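Local coordinates for glycosyl hydrolase family 2, TIM barrel domain protein (Parabacteroides merdae ATCC 43184, PDB 6DXU), which probably hydrolyses beta-D-glucuronides, releasing glucuronic acid, as a glycoside hydrolase family 2 beta-glucuronidase of a human gut bacterium, at residues D[521-526]-D[794-799]. Residues are numbered along the deposited sequence; the frame is centred on the assembly and turned at random.
Sequences ARRHSE and AYNGRA. With BCN (bicine), chain L.
Asn796 OD1 is gripped by two donors, the backbone N of His524 at 2.9 Å and a water that also donates to Arg522 O and accepts from Arg798 NH1. On the other branch of the same amide, ND2 reaches His524 O at 2.8 Å in a nearly straight bond (169°); the acceptor lies in the amide plane of Asn796, while the donor stands above the carbonyl plane of His524. One side chain thus reads both backbone polar groups of one residue, much as a neighbouring strand would, and ND2 has a further acceptor in Leu763 O. With CG turned anti to its own carbonyl carbon (chi1 -60°), the amide swings out from the type I' turn Tyr795-Arg798 and lies against the backbone of His524. An alanine here would probably leave the N and O of His524 without these mates and the bridging water less firmly held.

Beside this clamp, Arg523 bends at chi3 (-75°) and gives NH2 to Ala794 O at 2.9 Å, the acceptor lying in the guanidinium plane, while NH1 binds bicine O4 at 2.9 Å. Ala794, just before the turn, thus holds one nitrogen of a residue of the bicine pocket, and Gln793 OE1 shares NH2. Tyr795 packs alongside Arg522, whose CB comes 3.6 Å from CD2 of the ring; the guanidinium of Arg798 lays one face over that same CD2.

The contact joins the loop between strand 512-513 and helix 557-560, in the TIM-barrel region, to the turn linking strands 791-793 and 798-804 of the C-terminal domain, with helix 565-579 touching His524 and strand 747-755 packing on Ala794 and Arg798.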
loop_
_atom_site.group_PDB
_atom_site.type_symbol
_atom_site.label_atom_id
_atom_site.label_comp_id
_atom_site.label_asym_id
_atom_site.label_seq_id
_atom_site.Cartn_x
_atom_site.Cartn_y
_atom_site.Cartn_z
ATOM N N ALA D 521 47.827 19.608 -12.639
ATOM C CA ALA D 521 48.756 19.127 -13.653
ATOM C C ALA D 521 49.292 20.290 -14.472
ATOM O O ALA D 521 48.527 21.153 -14.908
ATOM C CB ALA D 521 48.085 18.115 -14.582
ATOM N N ARG D 522 50.612 20.310 -14.661
ATOM C CA ARG D 522 51.397 21.299 -15.395
ATOM C C ARG D 522 51.758 22.478 -14.506
ATOM O O ARG D 522 52.415 23.409 -14.990
ATOM C CB ARG D 522 50.705 21.816 -16.673
ATOM C CG ARG D 522 50.367 20.703 -17.657
ATOM C CD ARG D 522 49.558 21.175 -18.871
ATOM N NE ARG D 522 49.441 20.070 -19.824
ATOM C CZ ARG D 522 50.373 19.775 -20.735
ATOM N NH1 ARG D 522 51.480 20.505 -20.838
ATOM N NH2 ARG D 522 50.205 18.740 -21.547
ATOM N N ARG D 523 51.372 22.482 -13.232
ATOM C CA ARG D 523 51.839 23.524 -12.325
ATOM C C ARG D 523 53.079 23.048 -11.585
ATOM O O ARG D 523 53.087 21.951 -11.015
ATOM C CB ARG D 523 50.763 23.921 -11.322
ATOM C CG ARG D 523 51.220 24.988 -10.336
ATOM C CD ARG D 523 50.140 25.277 -9.297
ATOM N NE ARG D 523 49.041 26.080 -9.837
ATOM C CZ ARG D 523 47.864 26.234 -9.239
ATOM N NH1 ARG D 523 47.616 25.626 -8.079
ATOM N NH2 ARG D 523 46.921 26.989 -9.802
ATOM N N HIS D 524 54.123 23.872 -11.597
ATOM C CA HIS D 524 55.388 23.509 -10.986
ATOM C C HIS D 524 55.867 24.659 -10.111
ATOM O O HIS D 524 55.301 25.758 -10.119
ATOM C CB HIS D 524 56.411 23.116 -12.059
ATOM C CG HIS D 524 55.910 22.052 -12.989
ATOM N ND1 HIS D 524 55.999 20.706 -12.702
ATOM C CD2 HIS D 524 55.299 22.140 -14.196
ATOM C CE1 HIS D 524 55.472 20.010 -13.695
ATOM N NE2 HIS D 524 55.043 20.856 -14.616
ATOM N N SER D 525 56.911 24.393 -9.327
ATOM C CA SER D 525 57.390 25.387 -8.375
ATOM C C SER D 525 58.893 25.257 -8.201
ATOM O O SER D 525 59.422 24.146 -8.129
ATOM C CB SER D 525 56.706 25.240 -7.010
ATOM O OG SER D 525 57.156 26.224 -6.084
ATOM N N GLU D 526 59.573 26.402 -8.185
ATOM C CA GLU D 526 60.987 26.426 -7.824
ATOM C C GLU D 526 61.195 26.165 -6.332
ATOM O O GLU D 526 62.306 25.794 -5.935
ATOM C CB GLU D 526 61.628 27.757 -8.243
ATOM C CG GLU D 526 61.790 27.937 -9.763
ATOM C CD GLU D 526 62.777 26.971 -10.404
ATOM O OE1 GLU D 526 63.444 26.187 -9.688
ATOM O OE2 GLU D 526 62.888 26.990 -11.647
ATOM N N ALA D 794 45.455 29.334 -13.390
ATOM C CA ALA D 794 46.658 29.293 -14.207
ATOM C C ALA D 794 47.678 28.327 -13.611
ATOM O O ALA D 794 47.724 28.107 -12.397
ATOM C CB ALA D 794 47.274 30.693 -14.322
ATOM N N TYR D 795 48.488 27.738 -14.475
ATOM C CA TYR D 795 49.652 26.965 -14.051
ATOM C C TYR D 795 50.892 27.733 -14.494
ATOM O O TYR D 795 51.176 27.825 -15.692
ATOM C CB TYR D 795 49.628 25.540 -14.598
ATOM C CG TYR D 795 48.948 25.353 -15.936
ATOM C CD1 TYR D 795 47.549 25.215 -16.040
ATOM C CD2 TYR D 795 49.696 25.278 -17.086
ATOM C CE1 TYR D 795 46.944 25.025 -17.292
ATOM C CE2 TYR D 795 49.114 25.095 -18.306
ATOM C CZ TYR D 795 47.744 24.972 -18.410
ATOM O OH TYR D 795 47.164 24.786 -19.643
ATOM N N ASN D 796 51.599 28.309 -13.521
ATOM C CA ASN D 796 52.764 29.160 -13.771
ATOM C C ASN D 796 52.432 30.282 -14.757
ATOM O O ASN D 796 53.182 30.579 -15.697
ATOM C CB ASN D 796 53.949 28.320 -14.234
ATOM C CG ASN D 796 54.346 27.289 -13.189
ATOM O OD1 ASN D 796 54.253 26.090 -13.418
ATOM N ND2 ASN D 796 54.768 27.765 -12.023
ATOM N N GLY D 797 51.296 30.918 -14.508
ATOM C CA GLY D 797 50.850 32.049 -15.291
ATOM C C GLY D 797 50.292 31.722 -16.654
ATOM O O GLY D 797 49.997 32.650 -17.418
ATOM N N ARG D 798 50.133 30.446 -16.997
ATOM C CA ARG D 798 49.643 30.092 -18.321
ATOM C C ARG D 798 48.399 29.211 -18.224
ATOM O O ARG D 798 48.124 28.587 -17.195
ATOM C CB ARG D 798 50.740 29.442 -19.155
ATOM C CG ARG D 798 50.708 27.974 -19.244
ATOM C CD ARG D 798 51.910 27.529 -20.080
ATOM N NE ARG D 798 52.179 26.105 -19.896
ATOM C CZ ARG D 798 52.732 25.606 -18.797
ATOM N NH1 ARG D 798 53.068 26.423 -17.789
ATOM N NH2 ARG D 798 52.938 24.297 -18.700
ATOM N N ALA D 799 47.611 29.219 -19.297
ATOM C CA ALA D 799 46.478 28.313 -19.418
ATOM C C ALA D 799 46.303 27.973 -20.887
ATOM O O ALA D 799 46.441 28.844 -21.751
ATOM C CB ALA D 799 45.190 28.926 -18.850
HETATM N N1 BCN L . 43.994 26.173 -3.793
HETATM C C1 BCN L . 44.021 27.368 -2.972
HETATM C C2 BCN L . 43.871 28.592 -3.872
HETATM O O21 BCN L . 43.992 28.462 -5.118
HETATM O O22 BCN L . 43.631 29.724 -3.370
HETATM C C3 BCN L . 45.334 25.595 -3.799
HETATM C C4 BCN L . 46.264 26.354 -4.749
HETATM O O4 BCN L . 45.687 26.431 -6.025
HETATM C C5 BCN L . 43.089 25.204 -3.173
HETATM C C6 BCN L . 41.711 25.258 -3.832
HETATM O O6 BCN L . 41.841 25.839 -5.104
HETATM O O HOH W 1 54.552 25.231 -15.908
HETATM O O HOH W 2 50.455 28.390 -10.926
#